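Local coordinates for protein N-terminal acetyltransferase B complex subunit MDM20 (PDB 5K04) that serves as the non-catalytic subunit of the NatB N-terminal acetyltransferase complex, probably holding the catalytic subunit NAT3 in its helical-repeat scaffold, at residues 411-416 with 433-438; 418-423 with 566-571; 424-429 with 736-741; 445-450 with 550-555. All coordinates share one frame; numbering follows the deposited sequence.

Interaction 1. Residues 411-416 with 433-438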
loop_
_atom_site.group_PDB
_atom_site.type_symbol
_atom_site.label_atom_id
_atom_site.label_comp_id
_atom_site.label_asym_id
_atom_site.label_seq_id
_atom_site.Cartn_x
_atom_site.Cartn_y
_atom_site.Cartn_z
ATOM N N LEU A 411 6.840 2.325 18.720
ATOM C CA LEU A 411 6.495 3.312 19.736
ATOM C C LEU A 411 5.976 4.582 19.087
ATOM O O LEU A 411 5.049 5.218 19.607
ATOM C CB LEU A 411 7.703 3.626 20.630
ATOM C CG LEU A 411 8.404 2.502 21.408
ATOM C CD1 LEU A 411 9.639 3.042 22.187
ATOM C CD2 LEU A 411 7.447 1.792 22.353
ATOM N N LYS A 412 6.577 4.975 17.953
ATOM C CA LYS A 412 6.142 6.170 17.234
ATOM C C LYS A 412 4.724 6.013 16.698
ATOM O O LYS A 412 3.894 6.924 16.831
ATOM C CB LYS A 412 7.109 6.468 16.096
ATOM C CG LYS A 412 8.432 7.053 16.562
ATOM C CD LYS A 412 9.301 7.441 15.400
ATOM C CE LYS A 412 10.599 8.109 15.867
ATOM N NZ LYS A 412 11.316 8.629 14.652
ATOM N N LEU A 413 4.422 4.856 16.101
ATOM C CA LEU A 413 3.081 4.650 15.560
ATOM C C LEU A 413 2.047 4.725 16.668
ATOM O O LEU A 413 0.992 5.347 16.504
ATOM C CB LEU A 413 2.993 3.303 14.842
ATOM C CG LEU A 413 3.883 3.134 13.610
ATOM C CD1 LEU A 413 3.741 1.741 13.044
ATOM C CD2 LEU A 413 3.535 4.150 12.584
ATOM N N TRP A 414 2.345 4.109 17.816
ATOM C CA TRP A 414 1.404 4.113 18.928
ATOM C C TRP A 414 1.218 5.525 19.475
ATOM O O TRP A 414 0.092 5.932 19.784
ATOM C CB TRP A 414 1.887 3.152 20.020
ATOM C CG TRP A 414 1.419 1.762 19.790
ATOM C CD1 TRP A 414 2.134 0.734 19.231
ATOM C CD2 TRP A 414 0.109 1.241 20.059
ATOM N NE1 TRP A 414 1.359 -0.395 19.155
ATOM C CE2 TRP A 414 0.109 -0.111 19.650
ATOM C CE3 TRP A 414 -1.063 1.788 20.596
ATOM C CZ2 TRP A 414 -1.025 -0.937 19.768
ATOM C CZ3 TRP A 414 -2.191 0.964 20.731
ATOM C CH2 TRP A 414 -2.159 -0.387 20.312
ATOM N N LEU A 415 2.313 6.289 19.574
ATOM C CA LEU A 415 2.219 7.678 20.011
ATOM C C LEU A 415 1.246 8.463 19.132
ATOM O O LEU A 415 0.436 9.255 19.636
ATOM C CB LEU A 415 3.609 8.320 19.995
ATOM C CG LEU A 415 3.670 9.760 20.499
ATOM C CD1 LEU A 415 3.049 9.838 21.908
ATOM C CD2 LEU A 415 5.105 10.273 20.499
ATOM N N MET A 416 1.298 8.240 17.813
ATOM C CA MET A 416 0.340 8.893 16.922
ATOM C C MET A 416 -1.084 8.411 17.188
ATOM O O MET A 416 -2.022 9.220 17.206
ATOM C CB MET A 416 0.745 8.678 15.461
ATOM C CG MET A 416 1.855 9.622 15.005
ATOM S SD MET A 416 2.159 9.745 13.258
ATOM C CE MET A 416 2.709 8.120 13.017
ATOM N N ASN A 433 6.525 12.570 9.886
ATOM C CA ASN A 433 7.643 13.035 9.066
ATOM C C ASN A 433 9.001 12.592 9.613
ATOM O O ASN A 433 9.949 12.432 8.839
ATOM C CB ASN A 433 7.601 14.555 8.960
ATOM C CG ASN A 433 6.425 15.050 8.146
ATOM O OD1 ASN A 433 5.905 14.345 7.287
ATOM N ND2 ASN A 433 6.010 16.283 8.407
ATOM N N GLY A 434 9.135 12.439 10.937
ATOM C CA GLY A 434 10.365 11.902 11.499
ATOM C C GLY A 434 10.593 10.437 11.169
ATOM O O GLY A 434 11.719 9.944 11.303
ATOM N N LEU A 435 9.540 9.730 10.743
ATOM C CA LEU A 435 9.642 8.359 10.256
ATOM C C LEU A 435 10.029 8.295 8.783
ATOM O O LEU A 435 10.244 7.193 8.253
ATOM C CB LEU A 435 8.318 7.629 10.481
ATOM C CG LEU A 435 8.097 7.079 11.898
ATOM C CD1 LEU A 435 6.650 6.660 12.109
ATOM C CD2 LEU A 435 9.018 5.901 12.159
ATOM N N LYS A 436 10.126 9.459 8.133
ATOM C CA LYS A 436 10.518 9.585 6.725
ATOM C C LYS A 436 9.656 8.701 5.825
ATOM O O LYS A 436 10.140 8.068 4.886
ATOM C CB LYS A 436 12.012 9.311 6.551
ATOM C CG LYS A 436 12.872 10.304 7.366
ATOM C CD LYS A 436 14.299 10.431 6.841
ATOM C CE LYS A 436 15.062 11.593 7.495
ATOM N NZ LYS A 436 15.274 11.421 8.968
ATOM N N ILE A 437 8.356 8.665 6.140
ATOM C CA ILE A 437 7.351 8.095 5.252
ATOM C C ILE A 437 7.449 8.771 3.899
ATOM O O ILE A 437 7.413 10.003 3.797
ATOM C CB ILE A 437 5.936 8.282 5.832
ATOM C CG1 ILE A 437 5.791 7.622 7.196
ATOM C CG2 ILE A 437 4.895 7.723 4.893
ATOM C CD1 ILE A 437 6.351 6.291 7.197
ATOM N N ARG A 438 7.540 7.968 2.849
ATOM C CA ARG A 438 7.576 8.533 1.513
ATOM C C ARG A 438 6.989 7.521 0.543
ATOM O O ARG A 438 6.973 6.314 0.803
ATOM C CB ARG A 438 9.002 8.932 1.104
ATOM C CG ARG A 438 9.911 7.762 0.813
ATOM C CD ARG A 438 11.283 8.221 0.342
ATOM N NE ARG A 438 11.216 9.002 -0.888
ATOM C CZ ARG A 438 11.249 8.492 -2.117
ATOM N NH1 ARG A 438 11.351 7.182 -2.300
ATOM N NH2 ARG A 438 11.172 9.303 -3.169
#
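Leu435 and Lys412 carry most of an apolar contact between helix 409-419 and the turn that closes helix 429-434. The two side chains slide past each other in opposite directions, and CD of Lys412 lies 3.6 Å from CD2 of Leu435. Lys412 places CG opposite its carbonyl carbon (chi1 -75°) and stays extended beyond it, which lays the methylenes along one flank of the leucine. Leu435 CD1, which also touches Lys412 CB, meets CD2 of Leu413 at 4.0 Å, the two leucine side chains crossing at about a right angle. The methyl CE of Met416 comes to 4.3 Å from the same CD1.

On the polar side, Lys412 NZ stops 3.6 Å from the carbonyl O of Gly434, too far for a proper bond. The ammonium nevertheless hovers near the C-terminal end of helix 429-434, where a positive charge would probably be favoured by the helix dipole. That end is a Schellman motif: Lys436 takes a positive phi of 53°, turning the chain out of the helix while Leu435 faces helix 409-419.

Met416 also packs on Ile431 and Tyr432 of helix 429-434, Leu411 lies against helices 372-383 and 388-404, and beyond the Schellman turn Arg438 hydrogen-bonds Asn26 and Asn28 of the NAT3 chain, so this helix pair borders the subunit interface.

Interaction 2. Residues 418-423 with 566-571; sequences LYSQLN and DVPVND
Gln421 NE2 gathers several acceptors: the carbonyl O of Asp566 across the contact, the carbonyl O of Lys417 one turn earlier, and, weakly, Ser420 OG. The glutamine belongs to a type I beta turn, Tyr419 to Leu422, that leads the chain out of helix 409-419, and the amide thus ties this turn to the irregular segment 566-571, the lead-in to helix 571-584 with Asn570 at its N-cap. The NE2 to Asp566 O bond is 2.8 Å long, with an N-H...O angle of 151°. Its acceptor lies nearly in the plane of the glutamine amide, yet the donor sits above the peptide carbonyl plane, well off a lone pair. A bend at chi2 (-55°) folds the glutamine chain back toward Ser420, bringing NE2 to 3.1 Å from Ser420 OG.

Ser420 itself carries OG between its backbone N and carbonyl carbon (chi1 86°), where the hydroxyl is bonded to Lys417 O and also touches Val567 CA at 3.7 Å and, at about the same distance, the Val567 methyl CG2. The chain then kinks at Pro568, the centre of an inverse gamma turn closed by Val569 N to Val567 O. The proline ring touches the serine through CD, 3.5 Å from Ser420 OG; CD and CG are both 3.7 Å from Ser420 O.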
loop_
_atom_site.group_PDB
_atom_site.type_symbol
_atom_site.label_atom_id
_atom_site.label_comp_id
_atom_site.label_asym_id
_atom_site.label_seq_id
_atom_site.Cartn_x
_atom_site.Cartn_y
_atom_site.Cartn_z
ATOM N N LEU A 418 -2.363 7.363 20.057
ATOM C CA LEU A 418 -2.831 8.002 21.288
ATOM C C LEU A 418 -3.215 9.457 21.036
ATOM O O LEU A 418 -4.300 9.894 21.432
ATOM C CB LEU A 418 -1.764 7.927 22.385
ATOM C CG LEU A 418 -1.289 6.576 22.949
ATOM C CD1 LEU A 418 -0.654 6.737 24.337
ATOM C CD2 LEU A 418 -2.381 5.581 23.015
ATOM N N TYR A 419 -2.329 10.219 20.368
ATOM C CA TYR A 419 -2.635 11.602 20.015
ATOM C C TYR A 419 -3.901 11.697 19.189
ATOM O O TYR A 419 -4.601 12.721 19.237
ATOM C CB TYR A 419 -1.492 12.233 19.225
ATOM C CG TYR A 419 -0.313 12.752 20.033
ATOM C CD1 TYR A 419 -0.491 13.414 21.247
ATOM C CD2 TYR A 419 0.980 12.611 19.557
ATOM C CE1 TYR A 419 0.607 13.901 21.973
ATOM C CE2 TYR A 419 2.064 13.066 20.266
ATOM C CZ TYR A 419 1.884 13.713 21.475
ATOM O OH TYR A 419 2.990 14.167 22.152
ATOM N N SER A 420 -4.197 10.651 18.407
ATOM C CA SER A 420 -5.387 10.647 17.564
ATOM C C SER A 420 -6.661 10.531 18.382
ATOM O O SER A 420 -7.744 10.703 17.818
ATOM C CB SER A 420 -5.322 9.500 16.555
ATOM O OG SER A 420 -5.821 8.293 17.121
ATOM N N GLN A 421 -6.546 10.217 19.678
ATOM C CA GLN A 421 -7.669 10.143 20.609
ATOM C C GLN A 421 -8.039 11.498 21.200
ATOM O O GLN A 421 -9.087 11.619 21.845
ATOM C CB GLN A 421 -7.347 9.195 21.771
ATOM C CG GLN A 421 -6.901 7.811 21.361
ATOM C CD GLN A 421 -7.912 7.145 20.445
ATOM O OE1 GLN A 421 -9.066 6.956 20.810
ATOM N NE2 GLN A 421 -7.482 6.819 19.231
ATOM N N LEU A 422 -7.184 12.494 21.037
ATOM C CA LEU A 422 -7.318 13.792 21.672
ATOM C C LEU A 422 -7.477 14.863 20.598
ATOM O O LEU A 422 -7.422 14.579 19.394
ATOM C CB LEU A 422 -6.100 14.093 22.549
ATOM C CG LEU A 422 -5.783 13.062 23.629
ATOM C CD1 LEU A 422 -4.440 13.402 24.310
ATOM C CD2 LEU A 422 -6.925 12.947 24.653
ATOM N N ASN A 423 -7.694 16.099 21.059
ATOM C CA ASN A 423 -7.740 17.268 20.196
ATOM C C ASN A 423 -6.360 17.886 19.987
ATOM O O ASN A 423 -6.257 19.043 19.559
ATOM C CB ASN A 423 -8.724 18.293 20.765
ATOM C CG ASN A 423 -10.136 17.756 20.813
ATOM O OD1 ASN A 423 -10.705 17.346 19.791
ATOM N ND2 ASN A 423 -10.705 17.736 22.002
ATOM N N ASP A 566 -8.243 2.920 18.412
ATOM C CA ASP A 566 -8.058 2.938 16.976
ATOM C C ASP A 566 -7.890 4.383 16.520
ATOM O O ASP A 566 -8.434 5.303 17.135
ATOM C CB ASP A 566 -9.272 2.301 16.268
ATOM C CG ASP A 566 -9.357 0.801 16.476
ATOM O OD1 ASP A 566 -8.290 0.150 16.547
ATOM O OD2 ASP A 566 -10.490 0.281 16.554
ATOM N N VAL A 567 -7.118 4.587 15.456
ATOM C CA VAL A 567 -7.253 5.872 14.767
ATOM C C VAL A 567 -8.680 5.990 14.234
ATOM O O VAL A 567 -9.224 5.016 13.672
ATOM C CB VAL A 567 -6.205 6.008 13.649
ATOM C CG1 VAL A 567 -6.419 7.295 12.828
ATOM C CG2 VAL A 567 -4.787 6.008 14.260
ATOM N N PRO A 568 -9.347 7.100 14.451
ATOM C CA PRO A 568 -10.783 7.230 14.110
ATOM C C PRO A 568 -11.042 7.565 12.646
ATOM O O PRO A 568 -11.501 8.663 12.277
ATOM C CB PRO A 568 -11.240 8.352 15.053
ATOM C CG PRO A 568 -10.021 9.175 15.297
ATOM C CD PRO A 568 -8.867 8.207 15.301
ATOM N N VAL A 569 -10.782 6.591 11.785
ATOM C CA VAL A 569 -11.072 6.740 10.367
ATOM C C VAL A 569 -12.578 6.682 10.171
ATOM O O VAL A 569 -13.303 6.078 10.968
ATOM C CB VAL A 569 -10.362 5.654 9.535
ATOM C CG1 VAL A 569 -8.821 5.787 9.659
ATOM C CG2 VAL A 569 -10.852 4.257 9.934
ATOM N N ASN A 570 -13.052 7.321 9.094
ATOM C CA ASN A 570 -14.471 7.308 8.709
ATOM C C ASN A 570 -14.534 7.230 7.182
ATOM O O ASN A 570 -14.489 8.254 6.492
ATOM C CB ASN A 570 -15.214 8.532 9.238
ATOM C CG ASN A 570 -16.734 8.390 9.101
ATOM O OD1 ASN A 570 -17.224 7.518 8.382
ATOM N ND2 ASN A 570 -17.478 9.246 9.794
ATOM N N ASP A 571 -14.655 6.006 6.665
ATOM C CA ASP A 571 -14.496 5.796 5.228
ATOM C C ASP A 571 -15.719 6.240 4.439
ATOM O O ASP A 571 -15.583 6.734 3.308
ATOM C CB ASP A 571 -14.187 4.323 4.927
ATOM C CG ASP A 571 -12.858 3.860 5.549
ATOM O OD1 ASP A 571 -12.109 4.715 6.093
ATOM O OD2 ASP A 571 -12.581 2.643 5.512
#

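Interaction 3. Residues 424-429 with 736-741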
loop_
_atom_site.group_PDB
_atom_site.type_symbol
_atom_site.label_atom_id
_atom_site.label_comp_id
_atom_site.label_asym_id
_atom_site.label_seq_id
_atom_site.Cartn_x
_atom_site.Cartn_y
_atom_site.Cartn_z
ATOM N N THR A 424 -5.303 17.120 20.273
ATOM C CA THR A 424 -3.913 17.521 20.076
ATOM C C THR A 424 -3.477 17.277 18.625
ATOM O O THR A 424 -2.476 16.618 18.337
ATOM C CB THR A 424 -3.031 16.747 21.046
ATOM O OG1 THR A 424 -3.266 15.342 20.869
ATOM C CG2 THR A 424 -3.366 17.110 22.470
ATOM N N ASN A 425 -4.251 17.835 17.691
ATOM C CA ASN A 425 -4.083 17.506 16.277
ATOM C C ASN A 425 -2.807 18.104 15.694
ATOM O O ASN A 425 -2.365 17.689 14.615
ATOM C CB ASN A 425 -5.322 17.985 15.533
ATOM C CG ASN A 425 -6.612 17.590 16.250
ATOM O OD1 ASN A 425 -6.768 16.454 16.714
ATOM N ND2 ASN A 425 -7.522 18.545 16.376
ATOM N N ASP A 426 -2.204 19.013 16.454
ATOM C CA ASP A 426 -0.970 19.727 16.152
ATOM C C ASP A 426 0.241 18.797 16.029
ATOM O O ASP A 426 1.211 19.137 15.350
ATOM C CB ASP A 426 -0.761 20.718 17.317
ATOM C CG ASP A 426 -0.237 22.012 16.898
ATOM O OD1 ASP A 426 0.790 22.038 16.196
ATOM O OD2 ASP A 426 -0.843 23.028 17.292
ATOM N N LEU A 427 0.213 17.640 16.705
ATOM C CA LEU A 427 1.418 16.956 17.167
ATOM C C LEU A 427 1.705 15.647 16.444
ATOM O O LEU A 427 2.682 14.962 16.781
ATOM C CB LEU A 427 1.313 16.677 18.674
ATOM C CG LEU A 427 0.980 17.866 19.579
ATOM C CD1 LEU A 427 0.860 17.413 21.036
ATOM C CD2 LEU A 427 2.017 19.000 19.419
ATOM N N ILE A 428 0.888 15.275 15.469
ATOM C CA ILE A 428 1.061 13.997 14.787
ATOM C C ILE A 428 2.038 14.109 13.614
ATOM O O ILE A 428 2.941 13.281 13.465
ATOM C CB ILE A 428 -0.327 13.488 14.349
ATOM C CG1 ILE A 428 -1.205 13.224 15.591
ATOM C CG2 ILE A 428 -0.200 12.290 13.444
ATOM C CD1 ILE A 428 -2.605 12.719 15.266
ATOM N N PHE A 429 1.882 15.144 12.783
ATOM C CA PHE A 429 2.742 15.325 11.612
ATOM C C PHE A 429 4.234 15.298 11.919
ATOM O O PHE A 429 4.989 14.730 11.110
ATOM C CB PHE A 429 2.385 16.647 10.907
ATOM C CG PHE A 429 1.613 16.456 9.640
ATOM C CD1 PHE A 429 2.190 15.819 8.549
ATOM C CD2 PHE A 429 0.301 16.905 9.533
ATOM C CE1 PHE A 429 1.465 15.625 7.371
ATOM C CE2 PHE A 429 -0.429 16.731 8.359
ATOM C CZ PHE A 429 0.153 16.092 7.278
ATOM N N LYS A 736 -1.953 21.028 26.530
ATOM C CA LYS A 736 -2.887 22.130 26.735
ATOM C C LYS A 736 -2.728 23.202 25.665
ATOM O O LYS A 736 -3.727 23.731 25.161
ATOM C CB LYS A 736 -2.719 22.742 28.129
ATOM C CG LYS A 736 -3.128 21.794 29.263
ATOM C CD LYS A 736 -3.457 22.511 30.548
ATOM C CE LYS A 736 -2.284 23.261 31.131
ATOM N NZ LYS A 736 -2.728 24.026 32.353
ATOM N N SER A 737 -1.484 23.536 25.303
ATOM C CA SER A 737 -1.268 24.533 24.257
ATOM C C SER A 737 -1.779 24.038 22.908
ATOM O O SER A 737 -2.334 24.816 22.122
ATOM C CB SER A 737 0.218 24.892 24.160
ATOM O OG SER A 737 0.661 25.574 25.320
ATOM N N SER A 738 -1.586 22.747 22.621
ATOM C CA SER A 738 -2.023 22.190 21.341
ATOM C C SER A 738 -3.540 22.162 21.245
ATOM O O SER A 738 -4.109 22.460 20.190
ATOM C CB SER A 738 -1.462 20.776 21.153
ATOM O OG SER A 738 -2.019 20.157 20.007
ATOM N N ILE A 739 -4.210 21.767 22.329
ATOM C CA ILE A 739 -5.670 21.796 22.347
ATOM C C ILE A 739 -6.158 23.212 22.087
ATOM O O ILE A 739 -7.057 23.439 21.272
ATOM C CB ILE A 739 -6.202 21.249 23.685
ATOM C CG1 ILE A 739 -6.040 19.731 23.740
ATOM C CG2 ILE A 739 -7.654 21.654 23.905
ATOM C CD1 ILE A 739 -6.183 19.181 25.148
ATOM N N GLU A 740 -5.537 24.187 22.752
ATOM C CA GLU A 740 -5.935 25.583 22.605
ATOM C C GLU A 740 -5.772 26.049 21.164
ATOM O O GLU A 740 -6.735 26.479 20.523
ATOM C CB GLU A 740 -5.107 26.457 23.555
ATOM C CG GLU A 740 -5.379 27.966 23.409
ATOM C CD GLU A 740 -4.976 28.778 24.638
ATOM O OE1 GLU A 740 -4.463 28.203 25.615
ATOM O OE2 GLU A 740 -5.180 29.999 24.621
ATOM N N ASP A 741 -4.546 25.956 20.639
ATOM C CA ASP A 741 -4.272 26.407 19.279
ATOM C C ASP A 741 -5.210 25.748 18.265
ATOM O O ASP A 741 -5.767 26.423 17.390
ATOM C CB ASP A 741 -2.807 26.124 18.933
ATOM C CG ASP A 741 -1.833 26.896 19.813
ATOM O OD1 ASP A 741 -2.188 27.995 20.288
ATOM O OD2 ASP A 741 -0.707 26.407 20.027
HETATM O O HOH W 1 0.726 23.589 19.759
#
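Ser738 projects from helix 729-747 into the turn formed by Thr424, Asp426 and Leu427, and is the residue most deeply covered by that turn. Its chi1 of 172° swings OG opposite the backbone N, outward from the helix and into the opposing loop. What the hydroxyl finds there is mostly carbon: Thr424 CA at 3.2 Å, Leu427 CG at 3.8 Å, and Asp426 CB at 3.0 Å, an approach so close that the exact oxygen position is doubtful. No partner for this OG is present in the model, although the contact buries it.

Thr424 supplies the second piece of the surface. Its methyl CG2 faces Ile739 CG1 at 4.0 Å, adding an apolar contact beside the serine; Ile739 continues onto Gln711 and Ile715 of helix 707-717, while Thr424 also leans on Tyr419 of helix 409-419. The loop therefore wedges between the middle of the chain and its C-terminal helices.

Asp426 lies at the more exposed edge of the contact. Its OD2 stands 4.3 Å from OD2 of Asp741, the carboxylate planes turned 63° apart, and a water lies between them, giving one hydrogen to Asp741 OD2 (3.2 Å) and another, weakly, to Asp426 OD2. Asp741 OD2 is also 3.1 Å from the carbonyl O of Ser737, another acceptor. The neighbouring like charge and the crowding carbonyl would probably raise the pKa of Asp741, favouring the protonated form somewhat, while the bridging water relieves the two carboxylates.

Interaction 4. Residues 445-450 with 550-555; sequences LNYYLT and RDFKSE
Leu445 and Asp551 mark the closest backbone approach, with CA atoms 6.1 Å apart, between two segments that are largely irregular. Segment 445-450 leaves helix 440-445 at Asn446 and tightens into a 3-10 turn at 447-449. In segment 550-555 the carboxylate OD1 of Asp551 makes an Asx turn to Lys553 N, extended to an Asx motif by Ser554 N, which bends the chain and leaves the Asp551 carbonyl facing the tyrosines.

Tyr447 reaches into this bend. Its chi1 of 75° (CG between backbone N and carbonyl carbon) turns the ring toward segment 550-555, where OH donates to Asp551 O, a short 2.5 Å bond tilted 35° from the carbonyl plane. Phe552 CE1 lies 3.5 Å above one ring face, off toward the rim, with the ring planes at 50°; Tyr448 CD2 covers the opposite face, and the methylenes of Arg550 pass near CD2 of Tyr447. Elsewhere, Leu445 CD2 packs alongside Asp551, whose OD2 is bonded by Asn16 of the NAT3 chain.

Two waters complete the network. One donates to Tyr447 OH and to Glu555 OE2 (both 2.7 Å). The other accepts from Tyr448 OH and donates to Asp551 O and to Glu555 OE1 (2.6 Å). Glu555 OE2 is also salt-bridged to Lys417. Asp551 O is thus held by a hydroxyl and a water, and the buried Glu555 carboxylate, satisfied by two waters and an ammonium, is probably ionised.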
loop_
_atom_site.group_PDB
_atom_site.type_symbol
_atom_site.label_atom_id
_atom_site.label_comp_id
_atom_site.label_asym_id
_atom_site.label_seq_id
_atom_site.Cartn_x
_atom_site.Cartn_y
_atom_site.Cartn_z
ATOM N N LEU A 445 0.000 4.346 5.275
ATOM C CA LEU A 445 0.148 4.959 6.604
ATOM C C LEU A 445 -0.532 6.319 6.761
ATOM O O LEU A 445 -0.614 6.835 7.884
ATOM C CB LEU A 445 1.647 5.108 6.937
ATOM C CG LEU A 445 2.350 3.743 7.021
ATOM C CD1 LEU A 445 3.855 3.895 7.218
ATOM C CD2 LEU A 445 1.712 2.874 8.140
ATOM N N ASN A 446 -0.950 6.926 5.662
ATOM C CA ASN A 446 -1.758 8.131 5.540
ATOM C C ASN A 446 -2.738 8.370 6.680
ATOM O O ASN A 446 -2.861 9.478 7.210
ATOM C CB ASN A 446 -2.548 7.954 4.251
ATOM C CG ASN A 446 -3.056 9.183 3.719
ATOM O OD1 ASN A 446 -3.235 10.147 4.445
ATOM N ND2 ASN A 446 -3.338 9.179 2.420
ATOM N N TYR A 447 -3.509 7.320 6.966
ATOM C CA TYR A 447 -4.641 7.408 7.869
ATOM C C TYR A 447 -4.219 7.809 9.276
ATOM O O TYR A 447 -5.066 8.265 10.051
ATOM C CB TYR A 447 -5.363 6.071 7.879
ATOM C CG TYR A 447 -4.641 4.983 8.666
ATOM C CD1 TYR A 447 -4.859 4.833 10.043
ATOM C CD2 TYR A 447 -3.764 4.088 8.041
ATOM C CE1 TYR A 447 -4.202 3.824 10.792
ATOM C CE2 TYR A 447 -3.107 3.074 8.784
ATOM C CZ TYR A 447 -3.326 2.956 10.156
ATOM O OH TYR A 447 -2.691 1.972 10.874
ATOM N N TYR A 448 -2.929 7.641 9.621
ATOM C CA TYR A 448 -2.412 8.163 10.883
ATOM C C TYR A 448 -2.556 9.678 10.974
ATOM O O TYR A 448 -2.516 10.224 12.078
ATOM C CB TYR A 448 -0.930 7.773 11.075
ATOM C CG TYR A 448 -0.706 6.375 11.617
ATOM C CD1 TYR A 448 -0.837 6.097 12.981
ATOM C CD2 TYR A 448 -0.371 5.336 10.766
ATOM C CE1 TYR A 448 -0.642 4.809 13.486
ATOM C CE2 TYR A 448 -0.182 4.049 11.244
ATOM C CZ TYR A 448 -0.307 3.787 12.611
ATOM O OH TYR A 448 -0.114 2.514 13.067
ATOM N N LEU A 449 -2.721 10.362 9.841
ATOM C CA LEU A 449 -2.889 11.808 9.798
ATOM C C LEU A 449 -4.358 12.229 9.787
ATOM O O LEU A 449 -4.651 13.421 9.629
ATOM C CB LEU A 449 -2.175 12.368 8.572
ATOM C CG LEU A 449 -0.682 12.031 8.443
ATOM C CD1 LEU A 449 -0.188 12.318 7.025
ATOM C CD2 LEU A 449 0.147 12.827 9.474
ATOM N N THR A 450 -5.272 11.275 9.976
ATOM C CA THR A 450 -6.711 11.529 9.878
ATOM C C THR A 450 -7.142 12.770 10.665
ATOM O O THR A 450 -7.889 13.611 10.151
ATOM C CB THR A 450 -7.461 10.284 10.364
ATOM O OG1 THR A 450 -7.176 9.171 9.495
ATOM C CG2 THR A 450 -8.974 10.527 10.437
ATOM N N ARG A 550 -4.460 0.051 3.621
ATOM C CA ARG A 550 -3.923 0.624 4.845
ATOM C C ARG A 550 -3.279 -0.449 5.721
ATOM O O ARG A 550 -3.690 -1.611 5.723
ATOM C CB ARG A 550 -5.034 1.360 5.592
ATOM C CG ARG A 550 -5.441 2.638 4.847
ATOM C CD ARG A 550 -6.666 3.251 5.465
ATOM N NE ARG A 550 -7.767 2.295 5.453
ATOM C CZ ARG A 550 -9.008 2.598 5.828
ATOM N NH1 ARG A 550 -9.280 3.833 6.244
ATOM N NH2 ARG A 550 -9.971 1.676 5.771
ATOM N N ASP A 551 -2.270 -0.024 6.485
ATOM C CA ASP A 551 -1.447 -0.881 7.345
ATOM C C ASP A 551 -1.900 -0.709 8.792
ATOM O O ASP A 551 -1.500 0.239 9.462
ATOM C CB ASP A 551 0.020 -0.504 7.171
ATOM C CG ASP A 551 0.960 -1.280 8.083
ATOM O OD1 ASP A 551 0.528 -2.176 8.825
ATOM O OD2 ASP A 551 2.159 -0.962 8.031
ATOM N N PHE A 552 -2.743 -1.630 9.263
ATOM C CA PHE A 552 -3.199 -1.696 10.645
ATOM C C PHE A 552 -2.437 -2.736 11.458
ATOM O O PHE A 552 -2.897 -3.135 12.531
ATOM C CB PHE A 552 -4.702 -2.012 10.694
ATOM C CG PHE A 552 -5.559 -0.995 9.990
ATOM C CD1 PHE A 552 -5.625 0.309 10.449
ATOM C CD2 PHE A 552 -6.291 -1.340 8.869
ATOM C CE1 PHE A 552 -6.414 1.249 9.807
ATOM C CE2 PHE A 552 -7.072 -0.405 8.216
ATOM C CZ PHE A 552 -7.140 0.891 8.683
ATOM N N LYS A 553 -1.287 -3.175 10.970
ATOM C CA LYS A 553 -0.564 -4.311 11.525
ATOM C C LYS A 553 0.811 -3.971 12.080
ATOM O O LYS A 553 1.214 -4.554 13.089
ATOM C CB LYS A 553 -0.409 -5.405 10.448
ATOM C CG LYS A 553 -1.713 -6.128 10.096
ATOM C CD LYS A 553 -1.474 -6.988 8.885
ATOM C CE LYS A 553 -2.684 -7.832 8.543
ATOM N NZ LYS A 553 -2.444 -8.597 7.275
ATOM N N SER A 554 1.550 -3.053 11.440
ATOM C CA SER A 554 2.959 -2.847 11.777
ATOM C C SER A 554 3.158 -2.462 13.237
ATOM O O SER A 554 4.163 -2.846 13.840
ATOM C CB SER A 554 3.565 -1.790 10.854
ATOM O OG SER A 554 3.552 -2.260 9.517
ATOM N N GLU A 555 2.212 -1.728 13.836
ATOM C CA GLU A 555 2.368 -1.360 15.241
ATOM C C GLU A 555 2.112 -2.527 16.183
ATOM O O GLU A 555 2.270 -2.359 17.400
ATOM C CB GLU A 555 1.453 -0.172 15.581
ATOM C CG GLU A 555 -0.007 -0.504 15.906
ATOM C CD GLU A 555 -0.898 -0.547 14.679
ATOM O OE1 GLU A 555 -0.398 -0.966 13.617
ATOM O OE2 GLU A 555 -2.097 -0.173 14.775
HETATM O O HOH W 2 -3.397 1.733 13.440
HETATM O O HOH W 3 0.385 0.366 11.513
#

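In the fold
Helix 409-419 and the chain just after it supply one side of interactions 1 to 3; interaction 4 is packed against the helix by Tyr448 and Glu555. Interactions 1 and 4 are closest, centres about 10 Å apart, joined by Trp414 NE1 bonding to Glu555 O (2.8 Å) and by Ile437 packing on Leu445. Interaction 2 meets interaction 4, centres about 11 Å apart, through the salt bridge of Asp571 OD2 with Arg550 NH2 (2.8 Å). Interaction 3 lies about 20 Å from interaction 4, between centres, touching it through Ile428 and Phe429. Coenzyme A lies about 14 Å from the Leu435 side chain, and segments of interactions 1 and 4 touch NAT3.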